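Local coordinates for protein D-psicose 3-epimerase (Agrobacterium tumefaciens, PDB 2HK0) that interconverts D-fructose and D-psicose by epimerisation at C3 of the free sugar, a reaction in which a bound metal is pivotal, at residues T204-I218 and G239-A251. Numbering follows the deposited sequence.
Sequences TFHMNIEEDSFGDAI and GKGRMPWHEIGLA
F214 projects from the first turn of helix 214-221 into a pocket formed by M243, P244 and I248. P244 lays CD over one face of the ring, 4.1 Å from its centroid, a CH-pi contact suited to the compact, stiff pyrrolidine. The M243 selenium approaches obliquely, 3.6 Å from F214 CE2, in a Met-aromatic contact; bends at both chi2 and chi3 fold this selenomethionine back so that CE reaches T204. Packing is tight at the base of the ring, where I248 CD1 lies 3.2 Å from F214 CB. One turn on, I218 CG2 rests 3.6 Å from A251 CB. The helix axes are 8.6 Å apart and 21° from parallel; G215 CA meets A251 CB at 3.8 Å, and glycine's lack of a side chain leaves room for E247 OE2.

The side around E247 is wetter. E247 stretches out, its first two torsions both near 180°, and OE2 accepts from G215 N at 2.9 Å, on the anti side of the carboxylate. An acid fits here, because the amides of a helix's first turn would favour negative charge; S213 OG caps the same turn through D216 N. Water 2 joins F214 N to E247 OE2, while water 1 donates to N208 OD1 and accepts weakly from R242 NH1; N208 O of the second subunit accepts from both R242 NH2 and N208 ND2. Such near-parallel packing of neighbouring outer helices, with I248 also touching strand 225-230, is characteristic of the (beta/alpha)8 TIM barrel.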
ATOM      1  N   THR A 204      -9.072  10.916   8.549  1.00 14.74           N
ATOM      2  CA  THR A 204      -7.911  10.219   8.015  1.00 14.72           C
ATOM      3  C   THR A 204      -6.579  10.694   8.562  1.00 13.89           C
ATOM      4  O   THR A 204      -5.679   9.888   8.749  1.00 15.69           O
ATOM      5  CB  THR A 204      -7.866  10.237   6.473  1.00 15.49           C
ATOM      6  OG1 THR A 204      -7.902  11.586   5.990  1.00 14.40           O
ATOM      7  CG2 THR A 204      -9.044   9.451   5.923  1.00 16.10           C
ATOM      8  N   PHE A 205      -6.455  11.981   8.842  1.00 13.92           N
ATOM      9  CA  PHE A 205      -5.212  12.511   9.394  1.00 14.81           C
ATOM     10  C   PHE A 205      -4.891  11.868  10.754  1.00 15.28           C
ATOM     11  O   PHE A 205      -3.733  11.509  11.032  1.00 13.76           O
ATOM     12  CB  PHE A 205      -5.308  14.040   9.550  1.00 13.37           C
ATOM     13  CG  PHE A 205      -4.139  14.662  10.305  1.00 15.24           C
ATOM     14  CD1 PHE A 205      -2.863  14.707   9.744  1.00 13.82           C
ATOM     15  CD2 PHE A 205      -4.326  15.197  11.578  1.00 17.60           C
ATOM     16  CE1 PHE A 205      -1.780  15.280  10.445  1.00 16.36           C
ATOM     17  CE2 PHE A 205      -3.251  15.775  12.292  1.00 17.40           C
ATOM     18  CZ  PHE A 205      -1.979  15.813  11.718  1.00 18.78           C
ATOM     19  N   HIS A 206      -5.915  11.714  11.590  1.00 13.47           N
ATOM     20  CA  HIS A 206      -5.731  11.160  12.925  1.00 14.89           C
ATOM     21  C   HIS A 206      -5.619   9.645  12.875  1.00 14.48           C
ATOM     22  O   HIS A 206      -4.826   9.045  13.605  1.00 12.35           O
ATOM     23  CB  HIS A 206      -6.894  11.592  13.827  1.00 15.02           C
ATOM     24  CG  HIS A 206      -7.021  13.080  13.966  1.00 16.52           C
ATOM     25  ND1 HIS A 206      -6.039  13.854  14.539  1.00 17.97           N
ATOM     26  CD2 HIS A 206      -8.002  13.938  13.594  1.00 19.35           C
ATOM     27  CE1 HIS A 206      -6.404  15.125  14.513  1.00 18.07           C
ATOM     28  NE2 HIS A 206      -7.592  15.204  13.945  1.00 19.05           N
HETATM   29  N   MSE A 207      -6.421   9.030  12.017  1.00 13.45           N
HETATM   30  CA  MSE A 207      -6.365   7.579  11.869  1.00 15.65           C
HETATM   31  C   MSE A 207      -4.957   7.162  11.407  1.00 13.84           C
HETATM   32  O   MSE A 207      -4.438   6.125  11.822  1.00 12.14           O
HETATM   33  CB  MSE A 207      -7.379   7.106  10.822  1.00 16.92           C
HETATM   34  CG  MSE A 207      -8.824   7.334  11.151  1.00 22.86           C
HETATM   35 SE   MSE A 207      -9.906   6.665   9.646  1.00 38.28          SE
HETATM   36  CE  MSE A 207     -10.169   8.253   8.708  1.00 34.28           C
ATOM     37  N   ASN A 208      -4.350   7.980  10.542  1.00 14.29           N
ATOM     38  CA  ASN A 208      -3.024   7.687  10.002  1.00 13.42           C
ATOM     39  C   ASN A 208      -1.992   7.481  11.102  1.00 15.27           C
ATOM     40  O   ASN A 208      -1.046   6.720  10.938  1.00 15.37           O
ATOM     41  CB  ASN A 208      -2.552   8.814   9.072  1.00 14.95           C
ATOM     42  CG  ASN A 208      -1.256   8.466   8.356  1.00 16.92           C
ATOM     43  OD1 ASN A 208      -1.205   7.503   7.592  1.00 16.77           O
ATOM     44  ND2 ASN A 208      -0.206   9.240   8.607  1.00 15.61           N
ATOM     45  N   ILE A 209      -2.167   8.162  12.224  1.00 15.93           N
ATOM     46  CA  ILE A 209      -1.215   8.017  13.310  1.00 16.11           C
ATOM     47  C   ILE A 209      -1.568   6.862  14.259  1.00 19.29           C
ATOM     48  O   ILE A 209      -0.755   5.958  14.489  1.00 18.03           O
ATOM     49  CB  ILE A 209      -1.136   9.307  14.141  1.00 18.52           C
ATOM     50  CG1 ILE A 209      -0.658  10.466  13.255  1.00 17.46           C
ATOM     51  CG2 ILE A 209      -0.225   9.090  15.371  1.00 17.34           C
ATOM     52  CD1 ILE A 209      -0.731  11.832  13.926  1.00 14.99           C
ATOM     53  N   GLU A 210      -2.803   6.868  14.761  1.00 16.39           N
ATOM     54  CA  GLU A 210      -3.230   5.892  15.761  1.00 16.28           C
ATOM     55  C   GLU A 210      -3.738   4.505  15.364  1.00 16.27           C
ATOM     56  O   GLU A 210      -3.502   3.538  16.087  1.00 15.41           O
ATOM     57  CB  GLU A 210      -4.300   6.545  16.644  1.00 17.09           C
ATOM     58  CG  GLU A 210      -3.866   7.866  17.275  1.00 18.81           C
ATOM     59  CD  GLU A 210      -2.620   7.732  18.147  1.00 20.71           C
ATOM     60  OE1 GLU A 210      -2.301   6.599  18.585  1.00 19.48           O
ATOM     61  OE2 GLU A 210      -1.965   8.763  18.406  1.00 17.39           O
ATOM     62  N   GLU A 211      -4.420   4.392  14.236  1.00 15.02           N
ATOM     63  CA  GLU A 211      -5.019   3.110  13.872  1.00 16.38           C
ATOM     64  C   GLU A 211      -4.137   2.020  13.309  1.00 17.44           C
ATOM     65  O   GLU A 211      -3.179   2.269  12.563  1.00 17.52           O
ATOM     66  CB  GLU A 211      -6.171   3.322  12.889  1.00 13.96           C
ATOM     67  CG  GLU A 211      -7.263   4.311  13.344  1.00 17.13           C
ATOM     68  CD  GLU A 211      -8.163   3.760  14.455  1.00 17.55           C
ATOM     69  OE1 GLU A 211      -8.090   2.545  14.764  1.00 15.37           O
ATOM     70  OE2 GLU A 211      -8.955   4.554  15.000  1.00 16.06           O
ATOM     71  N   ASP A 212      -4.505   0.794  13.647  1.00 16.48           N
ATOM     72  CA  ASP A 212      -3.822  -0.389  13.145  1.00 19.79           C
ATOM     73  C   ASP A 212      -4.197  -0.576  11.659  1.00 19.28           C
ATOM     74  O   ASP A 212      -3.353  -0.944  10.836  1.00 19.33           O
ATOM     75  CB  ASP A 212      -4.256  -1.630  13.949  1.00 20.42           C
ATOM     76  CG  ASP A 212      -3.667  -2.920  13.391  1.00 24.92           C
ATOM     77  OD1 ASP A 212      -2.448  -2.954  13.111  1.00 22.74           O
ATOM     78  OD2 ASP A 212      -4.420  -3.908  13.244  1.00 27.17           O
ATOM     79  N   SER A 213      -5.460  -0.313  11.326  1.00 18.69           N
ATOM     80  CA  SER A 213      -5.959  -0.461   9.952  1.00 17.22           C
ATOM     81  C   SER A 213      -7.098   0.530   9.654  1.00 17.35           C
ATOM     82  O   SER A 213      -8.048   0.629  10.429  1.00 16.33           O
ATOM     83  CB  SER A 213      -6.462  -1.897   9.736  1.00 18.73           C
ATOM     84  OG  SER A 213      -7.297  -1.983   8.585  1.00 19.54           O
ATOM     85  N   PHE A 214      -7.008   1.244   8.530  1.00 15.86           N
ATOM     86  CA  PHE A 214      -8.036   2.224   8.158  1.00 18.53           C
ATOM     87  C   PHE A 214      -9.381   1.521   7.928  1.00 20.36           C
ATOM     88  O   PHE A 214     -10.421   1.953   8.445  1.00 18.44           O
ATOM     89  CB  PHE A 214      -7.644   2.993   6.881  1.00 16.88           C
ATOM     90  CG  PHE A 214      -6.489   3.939   7.065  1.00 18.71           C
ATOM     91  CD1 PHE A 214      -5.179   3.506   6.883  1.00 20.93           C
ATOM     92  CD2 PHE A 214      -6.708   5.269   7.411  1.00 18.03           C
ATOM     93  CE1 PHE A 214      -4.100   4.394   7.044  1.00 20.60           C
ATOM     94  CE2 PHE A 214      -5.644   6.152   7.568  1.00 19.74           C
ATOM     95  CZ  PHE A 214      -4.339   5.712   7.385  1.00 20.28           C
ATOM     96  N   GLY A 215      -9.351   0.443   7.142  1.00 18.30           N
ATOM     97  CA  GLY A 215     -10.567  -0.292   6.874  1.00 18.80           C
ATOM     98  C   GLY A 215     -11.176  -0.849   8.148  1.00 19.47           C
ATOM     99  O   GLY A 215     -12.398  -0.784   8.344  1.00 19.00           O
ATOM    100  N   ASP A 216     -10.337  -1.407   9.016  1.00 17.65           N
ATOM    101  CA  ASP A 216     -10.827  -1.976  10.264  1.00 18.96           C
ATOM    102  C   ASP A 216     -11.427  -0.921  11.174  1.00 18.06           C
ATOM    103  O   ASP A 216     -12.430  -1.185  11.830  1.00 15.53           O
ATOM    104  CB  ASP A 216      -9.715  -2.705  11.028  1.00 22.43           C
ATOM    105  CG  ASP A 216      -9.462  -4.117  10.499  1.00 28.92           C
ATOM    106  OD1 ASP A 216     -10.211  -4.588   9.607  1.00 29.47           O
ATOM    107  OD2 ASP A 216      -8.511  -4.766  10.991  1.00 31.25           O
ATOM    108  N   ALA A 217     -10.820   0.269  11.213  1.00 15.03           N
ATOM    109  CA  ALA A 217     -11.318   1.335  12.079  1.00 14.72           C
ATOM    110  C   ALA A 217     -12.707   1.794  11.601  1.00 15.80           C
ATOM    111  O   ALA A 217     -13.617   2.058  12.404  1.00 15.32           O
ATOM    112  CB  ALA A 217     -10.332   2.512  12.082  1.00 12.40           C
ATOM    113  N   ILE A 218     -12.873   1.862  10.288  1.00 15.50           N
ATOM    114  CA  ILE A 218     -14.140   2.299   9.704  1.00 15.77           C
ATOM    115  C   ILE A 218     -15.230   1.271   9.954  1.00 17.69           C
ATOM    116  O   ILE A 218     -16.356   1.613  10.310  1.00 17.39           O
ATOM    117  CB  ILE A 218     -13.965   2.548   8.198  1.00 16.83           C
ATOM    118  CG1 ILE A 218     -13.130   3.818   8.016  1.00 17.02           C
ATOM    119  CG2 ILE A 218     -15.326   2.663   7.506  1.00 16.16           C
ATOM    120  CD1 ILE A 218     -12.674   4.088   6.586  1.00 17.65           C
ATOM    121  N   GLY A 239      -5.914  12.856  -2.526  1.00 19.88           N
ATOM    122  CA  GLY A 239      -5.469  12.536  -3.868  1.00 19.31           C
ATOM    123  C   GLY A 239      -4.036  12.967  -4.149  1.00 20.24           C
ATOM    124  O   GLY A 239      -3.424  12.492  -5.119  1.00 19.20           O
ATOM    125  N   LYS A 240      -3.496  13.865  -3.324  1.00 18.41           N
ATOM    126  CA  LYS A 240      -2.121  14.338  -3.513  1.00 18.79           C
ATOM    127  C   LYS A 240      -1.115  13.356  -2.897  1.00 21.07           C
ATOM    128  O   LYS A 240       0.087  13.409  -3.201  1.00 16.97           O
ATOM    129  CB  LYS A 240      -1.923  15.693  -2.820  1.00 22.38           C
ATOM    130  CG  LYS A 240      -2.732  16.863  -3.384  1.00 22.81           C
ATOM    131  CD  LYS A 240      -2.069  17.422  -4.638  1.00 23.36           C
ATOM    132  CE  LYS A 240      -2.619  18.807  -4.997  1.00 22.83           C
ATOM    133  NZ  LYS A 240      -1.938  19.306  -6.227  1.00 20.99           N
ATOM    134  N   GLY A 241      -1.604  12.459  -2.039  1.00 18.01           N
ATOM    135  CA  GLY A 241      -0.693  11.567  -1.352  1.00 18.60           C
ATOM    136  C   GLY A 241      -0.907  10.072  -1.340  1.00 18.10           C
ATOM    137  O   GLY A 241      -1.626   9.519  -2.162  1.00 19.24           O
ATOM    138  N   ARG A 242      -0.290   9.433  -0.354  1.00 18.26           N
ATOM    139  CA  ARG A 242      -0.306   7.982  -0.198  1.00 20.66           C
ATOM    140  C   ARG A 242      -1.386   7.341   0.676  1.00 19.60           C
ATOM    141  O   ARG A 242      -1.326   6.149   0.949  1.00 18.51           O
ATOM    142  CB  ARG A 242       1.068   7.532   0.305  1.00 21.54           C
ATOM    143  CG  ARG A 242       1.417   8.101   1.674  1.00 22.45           C
ATOM    144  CD  ARG A 242       2.788   7.653   2.127  1.00 25.38           C
ATOM    145  NE  ARG A 242       3.285   8.578   3.132  1.00 28.04           N
ATOM    146  CZ  ARG A 242       2.964   8.540   4.421  1.00 27.08           C
ATOM    147  NH1 ARG A 242       2.152   7.597   4.886  1.00 24.49           N
ATOM    148  NH2 ARG A 242       3.429   9.486   5.232  1.00 26.88           N
HETATM  149  N   MSE A 243      -2.361   8.118   1.124  1.00 19.99           N
HETATM  150  CA  MSE A 243      -3.452   7.573   1.936  1.00 21.14           C
HETATM  151  C   MSE A 243      -4.065   6.384   1.141  1.00 20.83           C
HETATM  152  O   MSE A 243      -4.170   6.433  -0.088  1.00 19.75           O
HETATM  153  CB  MSE A 243      -4.479   8.686   2.144  1.00 24.69           C
HETATM  154  CG  MSE A 243      -5.416   8.545   3.324  1.00 32.57           C
HETATM  155 SE   MSE A 243      -4.507   8.476   5.045  1.00 38.25          SE
HETATM  156  CE  MSE A 243      -4.045  10.324   5.371  1.00 36.13           C
ATOM    157  N   PRO A 244      -4.458   5.295   1.821  1.00 20.12           N
ATOM    158  CA  PRO A 244      -5.041   4.163   1.076  1.00 20.15           C
ATOM    159  C   PRO A 244      -6.513   4.442   0.708  1.00 18.86           C
ATOM    160  O   PRO A 244      -7.434   3.791   1.203  1.00 17.09           O
ATOM    161  CB  PRO A 244      -4.911   2.987   2.042  1.00 20.88           C
ATOM    162  CG  PRO A 244      -4.128   3.525   3.231  1.00 24.28           C
ATOM    163  CD  PRO A 244      -4.365   4.990   3.255  1.00 23.17           C
ATOM    164  N   TRP A 245      -6.714   5.401  -0.181  1.00 17.12           N
ATOM    165  CA  TRP A 245      -8.049   5.802  -0.585  1.00 16.94           C
ATOM    166  C   TRP A 245      -8.968   4.673  -1.036  1.00 16.77           C
ATOM    167  O   TRP A 245     -10.140   4.654  -0.676  1.00 16.69           O
ATOM    168  CB  TRP A 245      -7.941   6.895  -1.651  1.00 16.69           C
ATOM    169  CG  TRP A 245      -7.264   8.135  -1.109  1.00 12.49           C
ATOM    170  CD1 TRP A 245      -6.068   8.666  -1.513  1.00 14.66           C
ATOM    171  CD2 TRP A 245      -7.721   8.951  -0.028  1.00 14.44           C
ATOM    172  NE1 TRP A 245      -5.750   9.769  -0.740  1.00 12.98           N
ATOM    173  CE2 TRP A 245      -6.745   9.963   0.180  1.00 15.32           C
ATOM    174  CE3 TRP A 245      -8.864   8.929   0.796  1.00 16.23           C
ATOM    175  CZ2 TRP A 245      -6.875  10.941   1.184  1.00 12.93           C
ATOM    176  CZ3 TRP A 245      -8.994   9.893   1.781  1.00 16.40           C
ATOM    177  CH2 TRP A 245      -7.999  10.889   1.969  1.00 13.74           C
ATOM    178  N   HIS A 246      -8.440   3.727  -1.803  1.00 15.18           N
ATOM    179  CA  HIS A 246      -9.251   2.617  -2.271  1.00 15.56           C
ATOM    180  C   HIS A 246      -9.775   1.769  -1.100  1.00 14.37           C
ATOM    181  O   HIS A 246     -10.949   1.398  -1.064  1.00 16.36           O
ATOM    182  CB  HIS A 246      -8.442   1.766  -3.252  1.00 15.14           C
ATOM    183  CG  HIS A 246      -9.202   0.591  -3.795  1.00 19.20           C
ATOM    184  ND1 HIS A 246      -9.005  -0.693  -3.342  1.00 16.98           N
ATOM    185  CD2 HIS A 246     -10.172   0.510  -4.737  1.00 19.59           C
ATOM    186  CE1 HIS A 246      -9.817  -1.516  -3.981  1.00 19.99           C
ATOM    187  NE2 HIS A 246     -10.537  -0.812  -4.832  1.00 18.47           N
ATOM    188  N   GLU A 247      -8.905   1.469  -0.145  1.00 15.44           N
ATOM    189  CA  GLU A 247      -9.285   0.694   1.038  1.00 16.33           C
ATOM    190  C   GLU A 247     -10.353   1.460   1.849  1.00 15.87           C
ATOM    191  O   GLU A 247     -11.329   0.879   2.345  1.00 13.67           O
ATOM    192  CB  GLU A 247      -8.052   0.463   1.923  1.00 18.99           C
ATOM    193  CG  GLU A 247      -8.335  -0.368   3.177  1.00 21.97           C
ATOM    194  CD  GLU A 247      -7.145  -0.425   4.122  1.00 25.60           C
ATOM    195  OE1 GLU A 247      -6.003  -0.400   3.629  1.00 28.96           O
ATOM    196  OE2 GLU A 247      -7.341  -0.509   5.354  1.00 24.04           O
ATOM    197  N   ILE A 248     -10.153   2.768   1.971  1.00 15.14           N
ATOM    198  CA  ILE A 248     -11.074   3.632   2.709  1.00 16.36           C
ATOM    199  C   ILE A 248     -12.434   3.584   2.009  1.00 15.52           C
ATOM    200  O   ILE A 248     -13.467   3.393   2.641  1.00 14.71           O
ATOM    201  CB  ILE A 248     -10.593   5.113   2.701  1.00 16.35           C
ATOM    202  CG1 ILE A 248      -9.213   5.245   3.364  1.00 21.31           C
ATOM    203  CG2 ILE A 248     -11.638   6.015   3.368  1.00 17.43           C
ATOM    204  CD1 ILE A 248      -9.183   4.914   4.786  1.00 28.13           C
ATOM    205  N   GLY A 249     -12.416   3.776   0.694  1.00 17.41           N
ATOM    206  CA  GLY A 249     -13.653   3.762  -0.075  1.00 17.48           C
ATOM    207  C   GLY A 249     -14.430   2.472   0.128  1.00 18.73           C
ATOM    208  O   GLY A 249     -15.645   2.500   0.335  1.00 19.44           O
ATOM    209  N   LEU A 250     -13.729   1.343   0.066  1.00 17.90           N
ATOM    210  CA  LEU A 250     -14.356   0.034   0.247  1.00 19.84           C
ATOM    211  C   LEU A 250     -14.989  -0.102   1.631  1.00 19.92           C
ATOM    212  O   LEU A 250     -16.102  -0.610   1.763  1.00 20.20           O
ATOM    213  CB  LEU A 250     -13.317  -1.078   0.051  1.00 23.07           C
ATOM    214  CG  LEU A 250     -13.259  -1.882  -1.258  1.00 29.61           C
ATOM    215  CD1 LEU A 250     -13.944  -1.156  -2.386  1.00 29.59           C
ATOM    216  CD2 LEU A 250     -11.799  -2.163  -1.598  1.00 30.93           C
ATOM    217  N   ALA A 251     -14.271   0.340   2.663  1.00 17.26           N
ATOM    218  CA  ALA A 251     -14.779   0.250   4.021  1.00 16.11           C
ATOM    219  C   ALA A 251     -16.039   1.114   4.187  1.00 16.93           C
ATOM    220  O   ALA A 251     -17.026   0.663   4.774  1.00 15.68           O
ATOM    221  CB  ALA A 251     -13.701   0.674   5.017  1.00 13.53           C
TER
HETATM  222  O   HOH W   1       0.667   6.061   6.589  1.00 46.69           O
HETATM  223  O   HOH W   2      -4.856  -0.162   6.614  1.00 22.60           O